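Local atomic coordinates of putative immunoglobulin A1 protease (Bacteroides ovatus, PDB entry 3N6Z), a protein that is of unproven function but is probably related to proteases that cleave immunoglobulin A1, and is built largely as a parallel beta-helix. Residues I263-S268 against G284-V289; G294-C299 against S320-T325; S199-C204 against G221-R226. All coordinates share one frame; numbering follows the deposited sequence. Where two conformers were deposited one is given.

Overall arrangement
The three contacts follow one another along the chain, each closing before the next opens, and all reach the parallel strands of one face of the beta-helix. Contacts 1 and 2 touch, their centres about 7 Å apart. Strands 263-266 and 294-296 are neighbours, and Ile263 O lies 2.9 Å from Ser295 N, probably as a hydrogen bond. Contact 3 lies two coils before contact 1, centres about 10 Å apart, and repeats its pattern of an isoleucine CD1 packed on two successive residues, Ile223 and Ala224. It is about 16 Å, again between centres, from contact 2, which is on the surface. The bound sulfate belongs to contact 3 and is probably a crystallisation ion.

Contact 1 (I263-S268 against G284-V289); sequences IAIKNS and GRIVGV
Ile265 reaches across the interior of the coil with its terminal methyl, CD1, which meets Val287 CG2 at 3.7 Å and Ile286 CG2, less closely, at 4.2 Å. The Ile265 and Val287 side chains cross obliquely. In Ile265 the CG1 branch stands beside the backbone N and then runs fully extended (chi2 180°), which carries CD1 to the far wall. Val287 offers CG2, the methyl anti to its own carbonyl carbon. Ile286 and Val287 can both point inward because they form a classic beta bulge opposite Phe327 of the next coil of the parallel beta-helix. The backbone is tight just before the bulge: a CB on Gly284 would come within 1.9 Å of Val287 O, and glycine avoids that clash. Arg285, between Gly284 and Ile286, turns its long side chain elsewhere, with a salt bridge to Asp318 and hydrogen bonds to His328 O and Gly329 O. On the other segment the chain turns a corner at Asn267, whose positive phi (50°) asparagine tolerates well; its ND2 bonds to Asn298 OD1 one coil on. Just past the corner, Ser268 OG donates to Lys266 O at 3.0 Å, approaching from above the carbonyl plane, 58° out of it. This bond spans the bend and gives the buried hydroxyl a partner.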
ATOM      1  N   ILE A 263      15.537   2.105   4.638  1.00  9.57           N
ATOM      2  CA  ILE A 263      14.762   2.145   3.407  1.00  8.72           C
ATOM      3  C   ILE A 263      15.488   3.037   2.431  1.00  9.36           C
ATOM      4  O   ILE A 263      16.232   3.926   2.831  1.00 10.27           O
ATOM      5  CB  ILE A 263      13.306   2.748   3.643  1.00  8.75           C
ATOM      6  CG1 ILE A 263      12.336   2.304   2.533  1.00 10.00           C
ATOM      7  CG2 ILE A 263      13.299   4.268   3.880  1.00 10.32           C
ATOM      8  CD1 ILE A 263      10.853   2.632   2.810  1.00  9.02           C
ATOM      9  N   ALA A 264      15.197   2.846   1.152  1.00  9.16           N
ATOM     10  CA  ALA A 264      15.461   3.859   0.116  1.00  8.90           C
ATOM     11  C   ALA A 264      14.099   4.333  -0.391  1.00  9.28           C
ATOM     12  O   ALA A 264      13.217   3.526  -0.643  1.00  9.74           O
ATOM     13  CB  ALA A 264      16.329   3.288  -1.050  1.00 11.05           C
ATOM     14  N   ILE A 265      13.959   5.640  -0.514  1.00  9.79           N
ATOM     15  CA  ILE A 265      12.791   6.244  -1.167  1.00  9.17           C
ATOM     16  C   ILE A 265      13.363   7.130  -2.274  1.00 10.16           C
ATOM     17  O   ILE A 265      14.130   8.074  -2.017  1.00 10.91           O
ATOM     18  CB  ILE A 265      11.852   7.051  -0.244  1.00  8.95           C
ATOM     19  CG1 ILE A 265      11.405   6.209   0.957  1.00 10.01           C
ATOM     20  CG2 ILE A 265      10.629   7.567  -1.044  1.00 10.36           C
ATOM     21  CD1 ILE A 265      10.496   6.920   1.913  1.00 10.26           C
ATOM     22  N   LYS A 266      12.960   6.817  -3.506  1.00 10.32           N
ATOM     23  CA  LYS A 266      13.503   7.460  -4.697  0.70 11.02           C
ATOM     24  C   LYS A 266      12.371   7.855  -5.620  1.00 10.23           C
ATOM     25  O   LYS A 266      11.423   7.099  -5.801  1.00 11.14           O
ATOM     26  CB  LYS A 266      14.444   6.513  -5.455  0.70 12.86           C
ATOM     27  CG  LYS A 266      15.625   5.999  -4.590  0.70 14.16           C
ATOM     28  CD  LYS A 266      16.573   5.059  -5.397  0.70 22.14           C
ATOM     29  CE  LYS A 266      17.532   4.274  -4.483  0.70 27.97           C
ATOM     30  NZ  LYS A 266      18.266   3.137  -5.146  0.70 34.12           N
ATOM     31  N   ASN A 267      12.494   9.014  -6.243  1.00  8.91           N
ATOM     32  CA  ASN A 267      11.558   9.460  -7.265  1.00 10.35           C
ATOM     33  C   ASN A 267      10.124   9.320  -6.785  1.00  9.36           C
ATOM     34  O   ASN A 267       9.325   8.586  -7.350  1.00 11.28           O
ATOM     35  CB  ASN A 267      11.771   8.687  -8.571  1.00 11.72           C
ATOM     36  CG  ASN A 267      13.143   8.894  -9.125  1.00 15.26           C
ATOM     37  OD1 ASN A 267      13.945   7.927  -9.298  1.00 24.49           O
ATOM     38  ND2 ASN A 267      13.449  10.108  -9.418  1.00 10.62           N
ATOM     39  N   SER A 268       9.814  10.031  -5.717  1.00  9.40           N
ATOM     40  CA  SER A 268       8.519   9.981  -5.049  1.00  8.74           C
ATOM     41  C   SER A 268       8.072  11.353  -4.628  1.00  8.66           C
ATOM     42  O   SER A 268       8.870  12.309  -4.552  1.00 10.25           O
ATOM     43  CB  SER A 268       8.569   8.984  -3.884  1.00 10.54           C
ATOM     44  OG  SER A 268       8.783   7.631  -4.390  1.00 11.64           O
ATOM     45  N   GLY A 284       6.568  14.699   8.827  1.00  9.40           N
ATOM     46  CA  GLY A 284       7.569  14.892   7.758  1.00  9.35           C
ATOM     47  C   GLY A 284       6.858  14.860   6.420  1.00  9.56           C
ATOM     48  O   GLY A 284       5.999  13.987   6.178  1.00  9.52           O
ATOM     49  N   ARG A 285       7.200  15.759   5.508  1.00  9.28           N
ATOM     50  CA  ARG A 285       6.504  15.730   4.211  1.00  8.81           C
ATOM     51  C   ARG A 285       6.687  14.362   3.572  1.00  7.57           C
ATOM     52  O   ARG A 285       5.773  13.880   2.908  1.00  9.61           O
ATOM     53  CB  ARG A 285       6.912  16.856   3.278  1.00  8.66           C
ATOM     54  CG  ARG A 285       6.686  18.238   3.843  1.00  9.95           C
ATOM     55  CD  ARG A 285       6.804  19.345   2.792  1.00 10.60           C
ATOM     56  NE  ARG A 285       8.169  19.460   2.288  1.00 11.06           N
ATOM     57  CZ  ARG A 285       8.736  20.580   1.848  1.00 10.36           C
ATOM     58  NH1 ARG A 285       8.027  21.700   1.754  1.00 11.69           N
ATOM     59  NH2 ARG A 285      10.015  20.562   1.499  1.00 11.48           N
ATOM     60  N   ILE A 286       7.878  13.756   3.708  1.00  8.34           N
ATOM     61  CA  ILE A 286       8.129  12.416   3.137  1.00  8.99           C
ATOM     62  C   ILE A 286       8.062  11.317   4.209  1.00  7.79           C
ATOM     63  O   ILE A 286       7.336  10.313   4.049  1.00  8.62           O
ATOM     64  CB  ILE A 286       9.482  12.350   2.367  1.00  8.60           C
ATOM     65  CG1 ILE A 286       9.664  13.552   1.406  1.00 10.39           C
ATOM     66  CG2 ILE A 286       9.613  11.030   1.564  1.00  9.37           C
ATOM     67  CD1 ILE A 286       8.579  13.634   0.327  1.00 10.71           C
ATOM     68  N   VAL A 287       8.878  11.450   5.254  1.00  8.45           N
ATOM     69  CA  VAL A 287       9.022  10.432   6.312  1.00  7.71           C
ATOM     70  C   VAL A 287       8.851  11.092   7.675  1.00  8.77           C
ATOM     71  O   VAL A 287       9.467  12.137   7.952  1.00  9.01           O
ATOM     72  CB  VAL A 287      10.395   9.727   6.267  1.00  8.73           C
ATOM     73  CG1 VAL A 287      10.477   8.680   7.353  1.00  9.68           C
ATOM     74  CG2 VAL A 287      10.693   9.147   4.876  1.00  9.89           C
ATOM     75  N   GLY A 288       8.076  10.446   8.553  1.00  9.11           N
ATOM     76  CA  GLY A 288       7.765  11.002   9.883  1.00  9.13           C
ATOM     77  C   GLY A 288       8.643  10.669  11.076  1.00 10.14           C
ATOM     78  O   GLY A 288       8.713  11.494  12.003  1.00 10.65           O
ATOM     79  N   VAL A 289       9.307   9.506  11.075  1.00  9.87           N
ATOM     80  CA  VAL A 289      10.071   9.032  12.232  1.00  9.31           C
ATOM     81  C   VAL A 289      11.321   8.293  11.805  1.00  9.79           C
ATOM     82  O   VAL A 289      11.265   7.420  10.919  1.00 10.22           O
ATOM     83  CB  VAL A 289       9.261   8.028  13.120  1.00 10.27           C
ATOM     84  CG1 VAL A 289      10.030   7.710  14.442  1.00 13.21           C
ATOM     85  CG2 VAL A 289       7.852   8.524  13.392  1.00 13.00           C
TER

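Contact 2 (G294-C299 against S320-T325); sequences GSYENC and SSATGT
Tyr296 and the loop 320-325 meet first through apolar contact. The ring atom CE2 of Tyr296 lies 4.0 Å from Ala322 CB, which approaches obliquely, while Ser321 CA sits at the ring edge, near its plane. Further back, Tyr296 CB makes a van der Waals approach, at 3.7 Å, to Ser320 O, a carbonyl oxygen also bonded by water 2. Small residues suit the loop here, since they let its backbone come close to a large flat side chain. The ring owes its place to a chi1 of -53°, which sets CG beside the backbone N and brings one face back over its own strand, with Gly294 C 3.6 Å above the ring plane. Gly294 has no CB for good reason: one would come within 2.2 Å of Tyr296 OH. Outside the two segments, Phe327 stacks with the ring and Tyr296 OH hydrogen-bonds to Ala291 O, so the phenol is held at its polar end as well.

The polar part of the contact is made through solvent. Water 2 donates to Tyr296 O at 2.9 Å and to Ser320 O at 2.7 Å, which uses both its protons to join two carbonyls that could not bond to each other. Water 1 accepts from Ala322 N at 3.0 Å and lies 2.8 Å from Gly294 O, although other acceptors compete for its protons. No direct hydrogen bond links the segments, and the loop, which has no regular strand of its own here, therefore lies against the edge of strand 294-296 through water bridges and a modest apolar patch.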
ATOM      1  N   GLY A 294      17.004   6.439   6.510  1.00 10.87           N
ATOM      2  CA  GLY A 294      16.733   6.258   5.100  1.00 10.90           C
ATOM      3  C   GLY A 294      17.707   6.951   4.163  1.00 10.43           C
ATOM      4  O   GLY A 294      18.428   7.878   4.552  1.00 12.31           O
ATOM      5  N   SER A 295      17.679   6.483   2.916  1.00 10.35           N
ATOM      6  CA  SER A 295      18.456   7.023   1.819  0.70 10.63           C
ATOM      7  C   SER A 295      17.483   7.536   0.752  1.00 10.22           C
ATOM      8  O   SER A 295      16.591   6.805   0.313  1.00 11.96           O
ATOM      9  CB  SER A 295      19.381   5.972   1.219  0.70 10.14           C
ATOM     10  OG  SER A 295      20.300   5.494   2.169  0.70 13.17           O
ATOM     11  N   TYR A 296      17.668   8.772   0.336  1.00 10.16           N
ATOM     12  CA  TYR A 296      16.671   9.440  -0.481  1.00 10.19           C
ATOM     13  C   TYR A 296      17.254  10.027  -1.737  1.00 10.58           C
ATOM     14  O   TYR A 296      18.392  10.541  -1.740  1.00 11.59           O
ATOM     15  CB  TYR A 296      16.012  10.561   0.332  1.00 10.20           C
ATOM     16  CG  TYR A 296      15.466  10.063   1.668  1.00  8.92           C
ATOM     17  CD1 TYR A 296      14.419   9.162   1.720  1.00 10.30           C
ATOM     18  CD2 TYR A 296      16.068  10.398   2.860  1.00 10.74           C
ATOM     19  CE1 TYR A 296      13.945   8.672   2.920  1.00 10.34           C
ATOM     20  CE2 TYR A 296      15.595   9.916   4.074  1.00 10.38           C
ATOM     21  CZ  TYR A 296      14.532   9.041   4.102  1.00 10.21           C
ATOM     22  OH  TYR A 296      14.066   8.526   5.281  1.00 10.65           O
ATOM     23  N   GLU A 297      16.449  10.011  -2.801  1.00 10.09           N
ATOM     24  CA  GLU A 297      16.824  10.660  -4.054  1.00 10.58           C
ATOM     25  C   GLU A 297      15.541  11.171  -4.697  1.00  8.91           C
ATOM     26  O   GLU A 297      14.582  10.414  -4.801  1.00  9.38           O
ATOM     27  CB  GLU A 297      17.524   9.655  -4.964  1.00 12.60           C
ATOM     28  CG  GLU A 297      17.950  10.214  -6.302  1.00 18.32           C
ATOM     29  CD  GLU A 297      18.675   9.231  -7.211  1.00 27.22           C
ATOM     30  OE1 GLU A 297      18.711   8.014  -6.917  1.00 29.87           O
ATOM     31  OE2 GLU A 297      19.190   9.713  -8.247  1.00 34.75           O
ATOM     32  N   ASN A 298      15.544  12.409  -5.188  1.00  9.17           N
ATOM     33  CA  ASN A 298      14.433  12.937  -5.974  1.00  9.47           C
ATOM     34  C   ASN A 298      13.080  12.756  -5.264  1.00  9.46           C
ATOM     35  O   ASN A 298      12.163  12.097  -5.801  1.00  9.41           O
ATOM     36  CB  ASN A 298      14.383  12.301  -7.372  1.00 10.34           C
ATOM     37  CG  ASN A 298      15.646  12.513  -8.207  1.00 10.51           C
ATOM     38  OD1 ASN A 298      15.905  11.722  -9.150  1.00 15.10           O
ATOM     39  ND2 ASN A 298      16.393  13.534  -7.911  1.00  8.31           N
ATOM     40  N   CYS A 299      13.004  13.288  -4.035  1.00  9.49           N
ATOM     41  CA  CYS A 299      11.783  13.264  -3.243  1.00  9.23           C
ATOM     42  C   CYS A 299      11.224  14.675  -3.142  1.00  7.77           C
ATOM     43  O   CYS A 299      11.948  15.611  -2.715  1.00  9.13           O
ATOM     44  CB  CYS A 299      12.047  12.707  -1.852  1.00  9.47           C
ATOM     45  SG  CYS A 299      12.413  10.909  -1.842  1.00  9.37           S
ATOM     46  N   SER A 320      17.292  17.247   0.897  1.00  9.97           N
ATOM     47  CA  SER A 320      17.401  16.047   0.050  1.00 10.63           C
ATOM     48  C   SER A 320      17.956  14.826   0.797  1.00 11.35           C
ATOM     49  O   SER A 320      17.992  13.723   0.243  1.00 12.13           O
ATOM     50  CB  SER A 320      18.240  16.337  -1.196  1.00 12.57           C
ATOM     51  OG  SER A 320      19.535  16.736  -0.814  1.00 15.14           O
ATOM     52  N   SER A 321      18.382  15.043   2.051  1.00 11.89           N
ATOM     53  CA  SER A 321      18.693  13.957   2.960  0.60 13.32           C
ATOM     54  C   SER A 321      18.140  14.361   4.316  1.00 12.58           C
ATOM     55  O   SER A 321      17.757  15.525   4.527  1.00 14.34           O
ATOM     56  CB  SER A 321      20.197  13.691   3.026  0.60 15.26           C
ATOM     57  OG  SER A 321      20.879  14.874   3.400  0.60 19.91           O
ATOM     58  N   ALA A 322      18.020  13.375   5.201  1.00 13.68           N
ATOM     59  CA  ALA A 322      17.525  13.584   6.543  1.00 15.51           C
ATOM     60  C   ALA A 322      18.667  13.418   7.539  1.00 18.05           C
ATOM     61  O   ALA A 322      19.396  12.412   7.523  1.00 18.81           O
ATOM     62  CB  ALA A 322      16.427  12.595   6.906  1.00 14.40           C
ATOM     63  N   THR A 323      18.768  14.413   8.407  1.00 19.71           N
ATOM     64  CA  THR A 323      19.729  14.361   9.512  0.70 20.41           C
ATOM     65  C   THR A 323      19.080  13.989  10.849  1.00 21.56           C
ATOM     66  O   THR A 323      19.788  13.564  11.784  1.00 23.84           O
ATOM     67  CB  THR A 323      20.498  15.683   9.614  0.70 23.02           C
ATOM     68  OG1 THR A 323      19.563  16.764   9.655  0.70 26.36           O
ATOM     69  CG2 THR A 323      21.413  15.825   8.385  0.70 21.32           C
ATOM     70  N   GLY A 324      17.752  14.086  10.932  1.00 18.75           N
ATOM     71  CA  GLY A 324      17.024  13.826  12.163  1.00 18.21           C
ATOM     72  C   GLY A 324      15.782  13.007  11.953  1.00 14.99           C
ATOM     73  O   GLY A 324      15.762  12.124  11.076  1.00 16.51           O
ATOM     74  N   THR A 325      14.729  13.322  12.712  1.00 13.38           N
ATOM     75  CA  THR A 325      13.541  12.490  12.810  0.50 10.09           C
ATOM     76  C   THR A 325      12.719  12.460  11.514  1.00  9.95           C
ATOM     77  O   THR A 325      12.173  11.421  11.114  1.00 10.51           O
ATOM     78  CB  THR A 325      12.704  12.998  14.003  0.50  8.28           C
ATOM     79  OG1 THR A 325      13.484  12.788  15.190  0.50  7.75           O
ATOM     80  CG2 THR A 325      11.357  12.286  14.118  0.50  6.66           C
TER
HETATM   81  O   HOH W   1      18.991  10.654   4.568  1.00 16.02           O
HETATM   82  O   HOH W   2      20.169  12.266  -0.303  1.00 29.34           O

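Contact 3 (S199-C204 against G221-R226); sequences SYIKNC and GGIAGR. With SO4 (sulfate ion), chain C.
Ile201 and Ile223 pack closely inside the coil, their side chains sliding past each other in opposite directions. The methyl CG2 of Ile223 is gripped by both branches of Ile201, 3.8 Å from Ile201 CD1 and 4.0 Å from its CG2. Ala224 CB adds a lighter touch at 4.3 Å from Ile201 CD1, a small methyl that lies beside the isoleucine's CD1 end. Branched aliphatic chains suit this interior of the parallel beta-helix, where Cys237 of the next coil also lies against both isoleucines. The turn is tight too: a CB on Gly221 would come within 2.0 Å of Ala224 O, a position only glycine fills without that clash.

Beyond the corner at Gly225 the character changes. Arg226 takes no part in the packing against 199-204 and runs outward, CG anti to the backbone N (chi1 178°) and the chain extended to NE. Its guanidinium meets the sulfate edge-on, with the sulfur in its plane: NH1 donates to O4 at 2.8 Å, nearly straight at 166°, and NH2 to O3 at 3.0 Å, more bent at 151°. Arg226 NH2 also forms a salt bridge with Asp258. Replacing the arginine with alanine is likely to leave the sulfate without this two-pronged grip and to cost Asp258 this salt bridge. One short segment thus pairs an apolar, solvent-shielded interior with a cationic outer end able to hold an anion, here a sulfate that probably came from the crystallisation liquor.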
ATOM      1  N   SER A 199      11.673  -6.684  -1.157  1.00  8.25           N
ATOM      2  CA  SER A 199      10.344  -6.122  -0.911  1.00  8.62           C
ATOM      3  C   SER A 199      10.332  -4.651  -1.298  1.00  8.34           C
ATOM      4  O   SER A 199      11.228  -3.883  -0.894  1.00  9.07           O
ATOM      5  CB  SER A 199       9.891  -6.287   0.533  1.00  8.52           C
ATOM      6  OG  SER A 199       9.771  -7.654   0.912  1.00  9.09           O
ATOM      7  N   TYR A 200       9.324  -4.246  -2.072  1.00  7.95           N
ATOM      8  CA  TYR A 200       9.229  -2.879  -2.530  1.00  7.76           C
ATOM      9  C   TYR A 200       7.842  -2.525  -3.028  1.00  8.16           C
ATOM     10  O   TYR A 200       7.018  -3.407  -3.347  1.00  7.34           O
ATOM     11  CB  TYR A 200      10.282  -2.567  -3.601  1.00  8.75           C
ATOM     12  CG  TYR A 200      10.276  -3.408  -4.848  1.00  8.51           C
ATOM     13  CD1 TYR A 200       9.417  -3.121  -5.903  1.00  9.23           C
ATOM     14  CD2 TYR A 200      11.222  -4.426  -5.027  1.00  9.61           C
ATOM     15  CE1 TYR A 200       9.475  -3.834  -7.079  1.00  9.58           C
ATOM     16  CE2 TYR A 200      11.302  -5.148  -6.214  1.00 10.08           C
ATOM     17  CZ  TYR A 200      10.423  -4.846  -7.235  1.00  9.29           C
ATOM     18  OH  TYR A 200      10.479  -5.554  -8.420  1.00 12.35           O
ATOM     19  N   ILE A 201       7.610  -1.224  -3.068  1.00  8.25           N
ATOM     20  CA  ILE A 201       6.423  -0.619  -3.670  1.00  6.70           C
ATOM     21  C   ILE A 201       6.914   0.309  -4.766  1.00  6.72           C
ATOM     22  O   ILE A 201       7.729   1.193  -4.510  1.00  8.26           O
ATOM     23  CB  ILE A 201       5.554   0.143  -2.646  1.00  7.72           C
ATOM     24  CG1 ILE A 201       5.236  -0.751  -1.441  1.00  7.72           C
ATOM     25  CG2 ILE A 201       4.270   0.688  -3.288  1.00  8.50           C
ATOM     26  CD1 ILE A 201       4.575  -0.059  -0.238  1.00  9.29           C
ATOM     27  N   LYS A 202       6.433   0.114  -5.995  1.00  7.85           N
ATOM     28  CA  LYS A 202       6.937   0.841  -7.154  0.60  7.40           C
ATOM     29  C   LYS A 202       5.809   1.235  -8.100  1.00  7.34           C
ATOM     30  O   LYS A 202       4.962   0.392  -8.415  1.00  8.51           O
ATOM     31  CB  LYS A 202       7.947  -0.034  -7.905  0.60  8.21           C
ATOM     32  CG  LYS A 202       8.537   0.605  -9.179  0.60 11.11           C
ATOM     33  CD  LYS A 202       9.542  -0.288  -9.880  0.60 13.58           C
ATOM     34  CE  LYS A 202      10.131   0.430 -11.085  0.60 18.66           C
ATOM     35  NZ  LYS A 202      10.853   1.686 -10.685  0.60 22.54           N
ATOM     36  N   ASN A 203       5.835   2.476  -8.600  1.00  7.80           N
ATOM     37  CA  ASN A 203       4.858   2.943  -9.564  1.00  7.81           C
ATOM     38  C   ASN A 203       3.419   2.774  -9.034  1.00  8.04           C
ATOM     39  O   ASN A 203       2.558   2.177  -9.684  1.00  9.13           O
ATOM     40  CB  ASN A 203       5.049   2.272 -10.942  1.00  8.78           C
ATOM     41  CG  ASN A 203       6.101   2.982 -11.792  1.00 12.50           C
ATOM     42  OD1 ASN A 203       6.122   4.231 -11.886  1.00 13.07           O
ATOM     43  ND2 ASN A 203       6.988   2.200 -12.381  1.00 16.28           N
ATOM     44  N   CYS A 204       3.204   3.336  -7.857  1.00  7.89           N
ATOM     45  CA  CYS A 204       1.900   3.323  -7.200  1.00  8.10           C
ATOM     46  C   CYS A 204       1.488   4.692  -6.734  1.00  7.48           C
ATOM     47  O   CYS A 204       2.302   5.558  -6.477  1.00  8.26           O
ATOM     48  CB  CYS A 204       1.881   2.397  -5.964  1.00  8.49           C
ATOM     49  SG  CYS A 204       2.146   0.640  -6.347  1.00  8.55           S
ATOM     50  N   GLY A 221       1.414   6.780   6.953  1.00  7.88           N
ATOM     51  CA  GLY A 221       2.029   7.220   5.699  1.00  7.90           C
ATOM     52  C   GLY A 221       1.047   7.211   4.551  1.00  7.53           C
ATOM     53  O   GLY A 221       0.191   6.330   4.455  1.00  7.77           O
ATOM     54  N   GLY A 222       1.265   8.092   3.579  1.00  7.31           N
ATOM     55  CA  GLY A 222       0.426   8.115   2.387  1.00  8.66           C
ATOM     56  C   GLY A 222       0.485   6.805   1.632  1.00  6.77           C
ATOM     57  O   GLY A 222      -0.516   6.360   1.071  1.00  8.56           O
ATOM     58  N   ILE A 223       1.684   6.188   1.607  1.00  6.81           N
ATOM     59  CA  ILE A 223       1.923   4.912   0.927  1.00  7.73           C
ATOM     60  C   ILE A 223       2.048   3.739   1.914  1.00  7.29           C
ATOM     61  O   ILE A 223       1.316   2.731   1.779  1.00  7.65           O
ATOM     62  CB  ILE A 223       3.145   4.986  -0.004  1.00  8.30           C
ATOM     63  CG1 ILE A 223       2.889   6.031  -1.093  1.00  8.15           C
ATOM     64  CG2 ILE A 223       3.535   3.598  -0.600  1.00  9.50           C
ATOM     65  CD1 ILE A 223       1.823   5.683  -2.144  1.00  8.58           C
ATOM     66  N   ALA A 224       2.938   3.847   2.898  1.00  7.54           N
ATOM     67  CA  ALA A 224       3.184   2.796   3.876  1.00  6.86           C
ATOM     68  C   ALA A 224       3.252   3.423   5.266  1.00  6.62           C
ATOM     69  O   ALA A 224       3.862   4.475   5.454  1.00  7.74           O
ATOM     70  CB  ALA A 224       4.488   2.040   3.543  1.00  8.59           C
ATOM     71  N   GLY A 225       2.744   2.711   6.265  1.00  7.62           N
ATOM     72  CA  GLY A 225       2.874   3.191   7.634  1.00  8.24           C
ATOM     73  C   GLY A 225       4.247   3.056   8.238  1.00  7.89           C
ATOM     74  O   GLY A 225       4.783   4.023   8.816  1.00  8.46           O
ATOM     75  N   ARG A 226       4.834   1.876   8.081  1.00  8.21           N
ATOM     76  CA  ARG A 226       6.013   1.473   8.813  1.00  8.78           C
ATOM     77  C   ARG A 226       6.924   0.653   7.900  1.00  8.22           C
ATOM     78  O   ARG A 226       6.441  -0.095   7.058  1.00  9.79           O
ATOM     79  CB  ARG A 226       5.546   0.656  10.031  1.00  9.61           C
ATOM     80  CG  ARG A 226       6.623   0.091  10.934  1.00 10.24           C
ATOM     81  CD  ARG A 226       5.968  -0.824  11.957  1.00 11.49           C
ATOM     82  NE  ARG A 226       6.974  -1.391  12.854  1.00 13.08           N
ATOM     83  CZ  ARG A 226       6.780  -2.472  13.600  1.00 16.63           C
ATOM     84  NH1 ARG A 226       5.587  -3.062  13.641  1.00 18.49           N
ATOM     85  NH2 ARG A 226       7.793  -2.948  14.331  1.00 19.03           N
TER
HETATM   86  S   SO4 C   2       6.616  -5.972  16.007  0.50 40.46           S
HETATM   87  O1  SO4 C   2       6.202  -7.373  15.926  0.50 41.48           O
HETATM   88  O2  SO4 C   2       6.881  -5.581  17.387  0.50 42.34           O
HETATM   89  O3  SO4 C   2       7.834  -5.793  15.226  0.50 42.25           O
HETATM   90  O4  SO4 C   2       5.521  -5.167  15.494  0.50 37.09           O